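Local coordinates for protein lipoxygenase (Cyanothece sp., PDB 5EK8) that probably uses a non-heme iron to add molecular oxygen to polyunsaturated fatty acids, as lipoxygenases do, at residues N70-V75 with R118-R123; A349-G354 with N587-R592; L568-V573 with N661-I666. All blocks are in the same frame, centred on the assembly; numbering follows the deposited sequence.

Interaction 1: residues N70-V75 with R118-R123; sequences NIELEV and RVIDNR
Glu74 and Arg118 face each other as an antiparallel hydrogen-bonded pair, with both peptide bonds used: Glu74 N gives its proton to Arg118 O (2.9 Å), and Arg118 N returns one to Glu74 O (2.9 Å). Arg118 O also receives the CA-H of Leu73, which with Val119 forms the adjoining non-hydrogen-bonded pair. Beyond it, Ile120 N bonds to Glu72 O at 2.9 Å.

On the face carrying Leu73 and Val119 the chemistry is apolar. Ile71 brings its CD1 to within 3.8 Å of Val119 CG1, the two side chains crossing at about a right angle, and Leu73 CD1 reaches Val119 CG2.

The other face holds longer side chains. With CG turned opposite its own carbonyl carbon (chi1 -64°), Glu74 runs extended across Ile120, its CG 3.7 Å from Ile120 CG1. CG and the carboxylate carbon lie over Ile120, while OE1 bonds to Trp76 NE1. Arg118 NE finds its acid in Glu116. Were Glu74 replaced by an alanine, Ile120 would probably lose part of its cover and the indole N-H of Trp76 this acceptor.

Strands 72-79 and 115-126 are the inner pair of a four-stranded antiparallel sheet, probably part of the PLAT domain, continued by 82-91 beside the first and 132-143 beside the second, while strand 97-102 packs against Leu73.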
loop_
_atom_site.group_PDB
_atom_site.type_symbol
_atom_site.label_atom_id
_atom_site.label_comp_id
_atom_site.label_asym_id
_atom_site.label_seq_id
_atom_site.Cartn_x
_atom_site.Cartn_y
_atom_site.Cartn_z
ATOM N N ASN A 70 6.976 -4.917 26.279
ATOM C CA ASN A 70 7.832 -3.734 26.218
ATOM C C ASN A 70 7.087 -2.469 25.814
ATOM O O ASN A 70 7.606 -1.647 25.058
ATOM C CB ASN A 70 8.998 -3.971 25.249
ATOM C CG ASN A 70 9.720 -5.283 25.506
ATOM O OD1 ASN A 70 9.571 -5.896 26.563
ATOM N ND2 ASN A 70 10.513 -5.717 24.534
ATOM N N ILE A 71 5.864 -2.318 26.307
ATOM C CA ILE A 71 5.077 -1.138 25.993
ATOM C C ILE A 71 4.959 -0.270 27.240
ATOM O O ILE A 71 4.890 -0.779 28.363
ATOM C CB ILE A 71 3.682 -1.516 25.443
ATOM C CG1 ILE A 71 3.092 -0.356 24.641
ATOM C CG2 ILE A 71 2.746 -1.981 26.558
ATOM C CD1 ILE A 71 2.041 -0.790 23.654
ATOM N N GLU A 72 4.979 1.044 27.043
ATOM C CA GLU A 72 5.013 1.968 28.169
ATOM C C GLU A 72 3.647 2.091 28.823
ATOM O O GLU A 72 2.616 2.137 28.151
ATOM C CB GLU A 72 5.522 3.345 27.730
ATOM C CG GLU A 72 7.026 3.392 27.500
ATOM C CD GLU A 72 7.506 4.726 26.952
ATOM O OE1 GLU A 72 6.953 5.776 27.346
ATOM O OE2 GLU A 72 8.441 4.722 26.122
ATOM N N LEU A 73 3.661 2.134 30.149
ATOM C CA LEU A 73 2.449 2.265 30.938
ATOM C C LEU A 73 2.563 3.452 31.879
ATOM O O LEU A 73 3.613 3.675 32.487
ATOM C CB LEU A 73 2.186 0.987 31.735
ATOM C CG LEU A 73 1.124 0.003 31.246
ATOM C CD1 LEU A 73 1.124 -0.123 29.734
ATOM C CD2 LEU A 73 1.379 -1.349 31.891
ATOM N N GLU A 74 1.482 4.213 31.997
ATOM C CA GLU A 74 1.453 5.331 32.929
ATOM C C GLU A 74 0.314 5.165 33.933
ATOM O O GLU A 74 -0.825 4.878 33.562
ATOM C CB GLU A 74 1.321 6.658 32.178
ATOM C CG GLU A 74 2.510 6.987 31.270
ATOM C CD GLU A 74 2.355 8.313 30.525
ATOM O OE1 GLU A 74 1.239 8.878 30.519
ATOM O OE2 GLU A 74 3.354 8.791 29.942
ATOM N N VAL A 75 0.629 5.326 35.211
ATOM C CA VAL A 75 -0.396 5.288 36.242
ATOM C C VAL A 75 -0.910 6.696 36.514
ATOM O O VAL A 75 -0.148 7.598 36.852
ATOM C CB VAL A 75 0.128 4.662 37.545
ATOM C CG1 VAL A 75 -0.800 4.991 38.704
ATOM C CG2 VAL A 75 0.271 3.163 37.380
ATOM N N ARG A 118 -2.787 3.788 31.753
ATOM C CA ARG A 118 -2.702 4.194 30.358
ATOM C C ARG A 118 -1.635 3.416 29.600
ATOM O O ARG A 118 -0.477 3.349 30.018
ATOM C CB ARG A 118 -2.420 5.693 30.248
ATOM C CG ARG A 118 -3.469 6.566 30.904
ATOM C CD ARG A 118 -3.342 8.013 30.462
ATOM N NE ARG A 118 -4.187 8.896 31.258
ATOM C CZ ARG A 118 -4.201 10.221 31.143
ATOM N NH1 ARG A 118 -3.416 10.821 30.257
ATOM N NH2 ARG A 118 -5.001 10.944 31.915
ATOM N N VAL A 119 -2.048 2.821 28.487
ATOM C CA VAL A 119 -1.132 2.209 27.544
ATOM C C VAL A 119 -0.686 3.291 26.574
ATOM O O VAL A 119 -1.521 3.932 25.914
ATOM C CB VAL A 119 -1.777 1.033 26.774
ATOM C CG1 VAL A 119 -0.743 0.344 25.897
ATOM C CG2 VAL A 119 -2.407 0.032 27.746
ATOM N N ILE A 120 0.633 3.471 26.501
ATOM C CA ILE A 120 1.255 4.572 25.779
ATOM C C ILE A 120 2.016 4.126 24.526
ATOM O O ILE A 120 2.900 3.269 24.582
ATOM C CB ILE A 120 2.228 5.347 26.699
ATOM C CG1 ILE A 120 1.506 5.812 27.963
ATOM C CG2 ILE A 120 2.841 6.538 25.969
ATOM C CD1 ILE A 120 0.335 6.725 27.686
ATOM N N ASP A 121 1.655 4.738 23.403
ATOM C CA ASP A 121 2.318 4.547 22.118
ATOM C C ASP A 121 3.399 5.611 21.957
ATOM O O ASP A 121 3.438 6.557 22.742
ATOM C CB ASP A 121 1.292 4.658 20.990
ATOM C CG ASP A 121 1.589 3.747 19.831
ATOM O OD1 ASP A 121 2.781 3.569 19.502
ATOM O OD2 ASP A 121 0.622 3.218 19.242
ATOM N N ASN A 122 4.265 5.473 20.955
ATOM C CA ASN A 122 5.155 6.578 20.584
ATOM C C ASN A 122 5.850 6.420 19.230
ATOM O O ASN A 122 6.206 5.317 18.818
ATOM C CB ASN A 122 6.217 6.811 21.672
ATOM C CG ASN A 122 7.307 5.769 21.664
ATOM O OD1 ASN A 122 8.302 5.899 20.950
ATOM N ND2 ASN A 122 7.141 4.736 22.476
ATOM N N ARG A 123 6.028 7.545 18.544
ATOM C CA ARG A 123 6.792 7.607 17.307
ATOM C C ARG A 123 8.172 8.200 17.577
ATOM O O ARG A 123 8.330 9.051 18.454
ATOM C CB ARG A 123 6.054 8.443 16.265
ATOM C CG ARG A 123 4.602 8.062 16.084
ATOM C CD ARG A 123 3.919 8.940 15.043
ATOM N NE ARG A 123 2.614 8.402 14.666
ATOM C CZ ARG A 123 1.779 8.976 13.805
ATOM N NH1 ARG A 123 0.616 8.403 13.532
ATOM N NH2 ARG A 123 2.104 10.120 13.216
#

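Interaction 2: residues A349-G354 with N587-R592; sequences AALFDG and NSLALR
Leu351 points its CG away from its own backbone N (chi1 -172°), and this carries both methyl groups out from helix 337-377 to the irregular chain at 587-592. CD2 lands 3.4 Å from Ser588 O and 3.7 Å from Leu589 CD2. Leu589 takes the other common turn, with CG opposite its carbonyl carbon (chi1 -68°), and its CD2 reaches back to the helix, where it also lies 3.9 Å from Phe352 CA. The two leucines cross at about a right angle, branch against branch.

Asn587 flanks Leu351 from a second direction: its OD1 and ND2 both lie 4.0 Å from Leu351 CB. ND2 is bonded to Glu580 O, and OD1 takes a weak bond from Ser588 N. Phe352 meets the loop through the root of its side chain, CB lying 3.6 Å from Leu589 O, while its ring leads off in another direction.

No hydrogen bond joins the two segments, so they meet by van der Waals contact, aliphatic carbons lying against one another and against backbone oxygens. The loop instead braces itself: Ser588 OG donates to Ala590 O at 2.7 Å, from above the carbonyl plane. Asn587 O is also taken up, by Gln614 NE2.

Helix 337-377 also carries the iron ligands His359 and His364, and the Leu589 side chain lies about 9 Å from that of His359. Around this contact the Phe352 ring meets Trp279 and packs on Phe424 and Met427 of helix 421-432, with a sodium ion about 7 Å from its side chain. Met258 touches Leu351, and strand 272-277 reaches Ala350 through Phe277.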
loop_
_atom_site.group_PDB
_atom_site.type_symbol
_atom_site.label_atom_id
_atom_site.label_comp_id
_atom_site.label_asym_id
_atom_site.label_seq_id
_atom_site.Cartn_x
_atom_site.Cartn_y
_atom_site.Cartn_z
ATOM N N ALA A 349 -5.931 -4.071 -20.853
ATOM C CA ALA A 349 -5.767 -5.275 -20.040
ATOM C C ALA A 349 -4.591 -5.090 -19.080
ATOM O O ALA A 349 -4.652 -5.489 -17.911
ATOM C CB ALA A 349 -5.564 -6.503 -20.915
ATOM N N ALA A 350 -3.539 -4.446 -19.574
ATOM C CA ALA A 350 -2.336 -4.215 -18.786
ATOM C C ALA A 350 -2.580 -3.185 -17.694
ATOM O O ALA A 350 -1.936 -3.222 -16.647
ATOM C CB ALA A 350 -1.192 -3.777 -19.681
ATOM N N LEU A 351 -3.512 -2.269 -17.933
ATOM C CA LEU A 351 -3.787 -1.220 -16.959
ATOM C C LEU A 351 -4.651 -1.767 -15.832
ATOM O O LEU A 351 -4.389 -1.508 -14.657
ATOM C CB LEU A 351 -4.473 -0.015 -17.609
ATOM C CG LEU A 351 -4.607 1.202 -16.685
ATOM C CD1 LEU A 351 -3.301 1.953 -16.623
ATOM C CD2 LEU A 351 -5.730 2.127 -17.126
ATOM N N PHE A 352 -5.687 -2.523 -16.187
ATOM C CA PHE A 352 -6.521 -3.137 -15.163
ATOM C C PHE A 352 -5.718 -4.147 -14.342
ATOM O O PHE A 352 -5.794 -4.151 -13.107
ATOM C CB PHE A 352 -7.749 -3.814 -15.769
ATOM C CG PHE A 352 -8.571 -4.568 -14.762
ATOM C CD1 PHE A 352 -9.235 -3.892 -13.749
ATOM C CD2 PHE A 352 -8.665 -5.950 -14.815
ATOM C CE1 PHE A 352 -9.986 -4.578 -12.813
ATOM C CE2 PHE A 352 -9.416 -6.644 -13.882
ATOM C CZ PHE A 352 -10.079 -5.954 -12.879
ATOM N N ASP A 353 -4.943 -4.992 -15.020
ATOM C CA ASP A 353 -4.081 -5.939 -14.322
ATOM C C ASP A 353 -3.097 -5.200 -13.426
ATOM O O ASP A 353 -2.839 -5.607 -12.292
ATOM C CB ASP A 353 -3.317 -6.818 -15.310
ATOM C CG ASP A 353 -2.332 -7.740 -14.624
ATOM O OD1 ASP A 353 -1.123 -7.438 -14.616
ATOM O OD2 ASP A 353 -2.769 -8.767 -14.077
ATOM N N GLY A 354 -2.555 -4.107 -13.954
ATOM C CA GLY A 354 -1.601 -3.293 -13.230
ATOM C C GLY A 354 -2.181 -2.708 -11.962
ATOM O O GLY A 354 -1.515 -2.668 -10.935
ATOM N N ASN A 587 -5.900 4.971 -23.142
ATOM C CA ASN A 587 -6.006 3.907 -22.161
ATOM C C ASN A 587 -7.205 4.030 -21.231
ATOM O O ASN A 587 -7.708 5.123 -20.985
ATOM C CB ASN A 587 -4.728 3.847 -21.330
ATOM C CG ASN A 587 -4.291 2.425 -21.049
ATOM O OD1 ASN A 587 -5.067 1.487 -21.225
ATOM N ND2 ASN A 587 -3.045 2.255 -20.612
ATOM N N SER A 588 -7.664 2.887 -20.734
ATOM C CA SER A 588 -8.720 2.837 -19.731
ATOM C C SER A 588 -8.675 1.493 -19.005
ATOM O O SER A 588 -7.878 0.616 -19.350
ATOM C CB SER A 588 -10.090 3.063 -20.368
ATOM O OG SER A 588 -10.286 2.194 -21.466
ATOM N N LEU A 589 -9.521 1.331 -17.995
ATOM C CA LEU A 589 -9.543 0.089 -17.232
ATOM C C LEU A 589 -10.378 -0.971 -17.937
ATOM O O LEU A 589 -10.376 -2.138 -17.535
ATOM C CB LEU A 589 -10.072 0.338 -15.819
ATOM C CG LEU A 589 -9.157 1.186 -14.932
ATOM C CD1 LEU A 589 -9.855 1.572 -13.633
ATOM C CD2 LEU A 589 -7.872 0.438 -14.637
ATOM N N ALA A 590 -11.070 -0.564 -19.000
ATOM C CA ALA A 590 -11.892 -1.474 -19.792
ATOM C C ALA A 590 -12.384 -0.822 -21.080
ATOM O O ALA A 590 -12.275 0.391 -21.254
ATOM C CB ALA A 590 -13.081 -1.967 -18.972
ATOM N N LEU A 591 -12.927 -1.640 -21.977
ATOM C CA LEU A 591 -13.557 -1.150 -23.200
ATOM C C LEU A 591 -14.952 -1.758 -23.349
ATOM O O LEU A 591 -15.318 -2.676 -22.610
ATOM C CB LEU A 591 -12.696 -1.475 -24.422
ATOM C CG LEU A 591 -11.288 -0.867 -24.469
ATOM C CD1 LEU A 591 -10.572 -1.255 -25.754
ATOM C CD2 LEU A 591 -11.332 0.643 -24.329
ATOM N N ARG A 592 -15.731 -1.253 -24.301
ATOM C CA ARG A 592 -17.122 -1.675 -24.439
ATOM C C ARG A 592 -17.520 -1.977 -25.883
ATOM O O ARG A 592 -16.807 -1.630 -26.823
ATOM C CB ARG A 592 -18.060 -0.603 -23.870
ATOM C CG ARG A 592 -17.782 -0.238 -22.420
ATOM C CD ARG A 592 -18.838 0.690 -21.826
ATOM N NE ARG A 592 -18.832 2.026 -22.413
ATOM C CZ ARG A 592 -19.815 2.508 -23.166
ATOM N NH1 ARG A 592 -20.882 1.760 -23.416
ATOM N NH2 ARG A 592 -19.741 3.738 -23.663
#

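Interaction 3: residues L568-V573 with N661-I666; sequences LWHTWV and NIRTLI. With FE2 (Fe (II) ion), chain B.
His570 and Ile666 meet at the non-heme iron site of the lipoxygenase fold, where histidines from two helices and the C-terminal carboxylate gather round one metal. His570 NE2 binds the iron at 2.5 Å; His359 and His364 of helix 337-377 and the terminal oxygen of Ile668 also bind it, and Asn574 belongs to the site.

One face of the imidazole is covered by Ile666, whose CG2 sits 3.7 Å from the ring centroid in a CH-pi contact, 20° off the normal. Ile666 CG1 lies 3.6 Å from His570 CG, so a branched aliphatic residue spans the ring and should restrict its tilting without competing for the metal. At the edge, near the ring plane, comes Arg663 CD.

The second shell fixes the C-terminal chain that carries Ile666 and Ile668. Arg663 lays an extended chain past Thr571 to a salt bridge with Asp575 and a bond to Ile624 O, joining the tail to the residues that follow helices 549-574 and 608-623. A threonine suits its position because its hydroxyl works both ways: with OG1 beside its backbone N (chi1 -72°), it gives a proton to Thr567 O and accepts the N-H of Arg663, OG1 to N 2.8 Å.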
loop_
_atom_site.group_PDB
_atom_site.type_symbol
_atom_site.label_atom_id
_atom_site.label_comp_id
_atom_site.label_asym_id
_atom_site.label_seq_id
_atom_site.Cartn_x
_atom_site.Cartn_y
_atom_site.Cartn_z
ATOM N N LEU A 568 10.306 2.482 -3.535
ATOM C CA LEU A 568 10.427 2.535 -4.992
ATOM C C LEU A 568 9.283 1.868 -5.760
ATOM O O LEU A 568 8.763 2.455 -6.700
ATOM C CB LEU A 568 11.745 1.913 -5.448
ATOM C CG LEU A 568 11.869 1.857 -6.974
ATOM C CD1 LEU A 568 11.829 3.265 -7.567
ATOM C CD2 LEU A 568 13.123 1.115 -7.416
ATOM N N TRP A 569 8.904 0.651 -5.387
ATOM C CA TRP A 569 7.886 -0.075 -6.141
ATOM C C TRP A 569 6.562 0.672 -6.182
ATOM O O TRP A 569 6.029 0.950 -7.259
ATOM C CB TRP A 569 7.662 -1.475 -5.563
ATOM C CG TRP A 569 6.552 -2.196 -6.264
ATOM C CD1 TRP A 569 5.296 -2.440 -5.785
ATOM C CD2 TRP A 569 6.585 -2.734 -7.591
ATOM N NE1 TRP A 569 4.550 -3.109 -6.729
ATOM C CE2 TRP A 569 5.321 -3.304 -7.844
ATOM C CE3 TRP A 569 7.563 -2.796 -8.587
ATOM C CZ2 TRP A 569 5.014 -3.930 -9.050
ATOM C CZ3 TRP A 569 7.255 -3.424 -9.785
ATOM C CH2 TRP A 569 5.992 -3.978 -10.005
ATOM N N HIS A 570 6.030 0.986 -5.008
ATOM C CA HIS A 570 4.765 1.692 -4.937
ATOM C C HIS A 570 4.867 3.057 -5.599
ATOM O O HIS A 570 3.923 3.500 -6.236
ATOM C CB HIS A 570 4.302 1.847 -3.491
ATOM C CG HIS A 570 3.094 2.718 -3.348
ATOM N ND1 HIS A 570 3.178 4.058 -3.049
ATOM C CD2 HIS A 570 1.778 2.444 -3.499
ATOM C CE1 HIS A 570 1.961 4.573 -3.005
ATOM N NE2 HIS A 570 1.096 3.615 -3.273
ATOM N N THR A 571 6.010 3.718 -5.440
ATOM C CA THR A 571 6.264 4.986 -6.115
ATOM C C THR A 571 6.056 4.825 -7.608
ATOM O O THR A 571 5.314 5.578 -8.239
ATOM C CB THR A 571 7.702 5.498 -5.871
ATOM O OG1 THR A 571 7.828 5.962 -4.525
ATOM C CG2 THR A 571 8.027 6.636 -6.819
ATOM N N TRP A 572 6.709 3.809 -8.154
ATOM C CA TRP A 572 6.718 3.571 -9.584
ATOM C C TRP A 572 5.328 3.272 -10.102
ATOM O O TRP A 572 4.896 3.852 -11.095
ATOM C CB TRP A 572 7.650 2.418 -9.929
ATOM C CG TRP A 572 7.932 2.311 -11.391
ATOM C CD1 TRP A 572 7.066 1.916 -12.377
ATOM C CD2 TRP A 572 9.175 2.590 -12.036
ATOM N NE1 TRP A 572 7.698 1.935 -13.598
ATOM C CE2 TRP A 572 8.993 2.347 -13.415
ATOM C CE3 TRP A 572 10.426 3.023 -11.582
ATOM C CZ2 TRP A 572 10.012 2.523 -14.341
ATOM C CZ3 TRP A 572 11.441 3.198 -12.504
ATOM C CH2 TRP A 572 11.226 2.952 -13.871
ATOM N N VAL A 573 4.622 2.375 -9.421
ATOM C CA VAL A 573 3.311 1.961 -9.903
ATOM C C VAL A 573 2.280 3.081 -9.741
ATOM O O VAL A 573 1.476 3.341 -10.639
ATOM C CB VAL A 573 2.821 0.696 -9.181
ATOM C CG1 VAL A 573 1.455 0.289 -9.700
ATOM C CG2 VAL A 573 3.813 -0.431 -9.379
ATOM N N ASN A 661 12.010 12.055 -6.107
ATOM C CA ASN A 661 10.639 11.663 -6.410
ATOM C C ASN A 661 10.294 10.285 -5.854
ATOM O O ASN A 661 9.201 9.768 -6.083
ATOM C CB ASN A 661 10.401 11.688 -7.920
ATOM C CG ASN A 661 10.016 13.068 -8.426
ATOM O OD1 ASN A 661 9.320 13.823 -7.744
ATOM N ND2 ASN A 661 10.469 13.404 -9.628
ATOM N N ILE A 662 11.232 9.697 -5.119
ATOM C CA ILE A 662 11.013 8.400 -4.494
ATOM C C ILE A 662 10.297 8.558 -3.158
ATOM O O ILE A 662 10.830 9.165 -2.227
ATOM C CB ILE A 662 12.338 7.651 -4.276
ATOM C CG1 ILE A 662 13.034 7.409 -5.616
ATOM C CG2 ILE A 662 12.088 6.336 -3.559
ATOM C CD1 ILE A 662 14.402 6.779 -5.500
ATOM N N ARG A 663 9.095 7.998 -3.064
ATOM C CA ARG A 663 8.282 8.127 -1.858
ATOM C C ARG A 663 8.828 7.285 -0.711
ATOM O O ARG A 663 9.450 6.251 -0.931
ATOM C CB ARG A 663 6.831 7.734 -2.144
ATOM C CG ARG A 663 6.112 8.628 -3.146
ATOM C CD ARG A 663 4.701 8.122 -3.377
ATOM N NE ARG A 663 3.891 9.017 -4.198
ATOM C CZ ARG A 663 3.062 9.937 -3.715
ATOM N NH1 ARG A 663 2.944 10.111 -2.404
ATOM N NH2 ARG A 663 2.364 10.695 -4.554
ATOM N N THR A 664 8.592 7.745 0.513
ATOM C CA THR A 664 9.061 7.063 1.716
ATOM C C THR A 664 8.131 5.911 2.087
ATOM O O THR A 664 8.564 4.870 2.592
ATOM C CB THR A 664 9.157 8.044 2.915
ATOM O OG1 THR A 664 10.116 9.069 2.634
ATOM C CG2 THR A 664 9.565 7.320 4.184
ATOM N N LEU A 665 6.847 6.098 1.812
ATOM C CA LEU A 665 5.827 5.196 2.320
ATOM C C LEU A 665 4.649 5.066 1.366
ATOM O O LEU A 665 4.642 5.637 0.273
ATOM C CB LEU A 665 5.332 5.683 3.687
ATOM C CG LEU A 665 4.333 6.850 3.721
ATOM C CD1 LEU A 665 3.906 7.151 5.149
ATOM C CD2 LEU A 665 4.877 8.113 3.063
ATOM N N ILE A 666 3.657 4.296 1.793
ATOM C CA ILE A 666 2.405 4.165 1.065
ATOM C C ILE A 666 1.296 4.850 1.850
ATOM O O ILE A 666 0.832 4.320 2.857
ATOM C CB ILE A 666 2.031 2.683 0.826
ATOM C CG1 ILE A 666 3.181 1.950 0.123
ATOM C CG2 ILE A 666 0.727 2.582 0.044
ATOM C CD1 ILE A 666 2.918 0.492 -0.152
HETATM FE FE FE2 B . -1.242 3.603 -4.141
#

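From the N terminus, interaction 1 comes first and is complete by residue 123, closing a loop of 42 residues between two adjacent strands of the N-terminal sheet. It precedes the other two in series and lies on the far side of the chain's centre from interaction 2, their centres about 47 Å apart. Interaction 2 then opens on the long helix 337-377 and closes only at 587-592. Interaction 3 opens at 568-573, before that closure, and ends at 661-666, so the two cross. Helix 337-377 is thus tied to the late loop, and helix 549-574 to the C-terminal tail; the two contacts come within about 4 Å, nearest atoms, without touching.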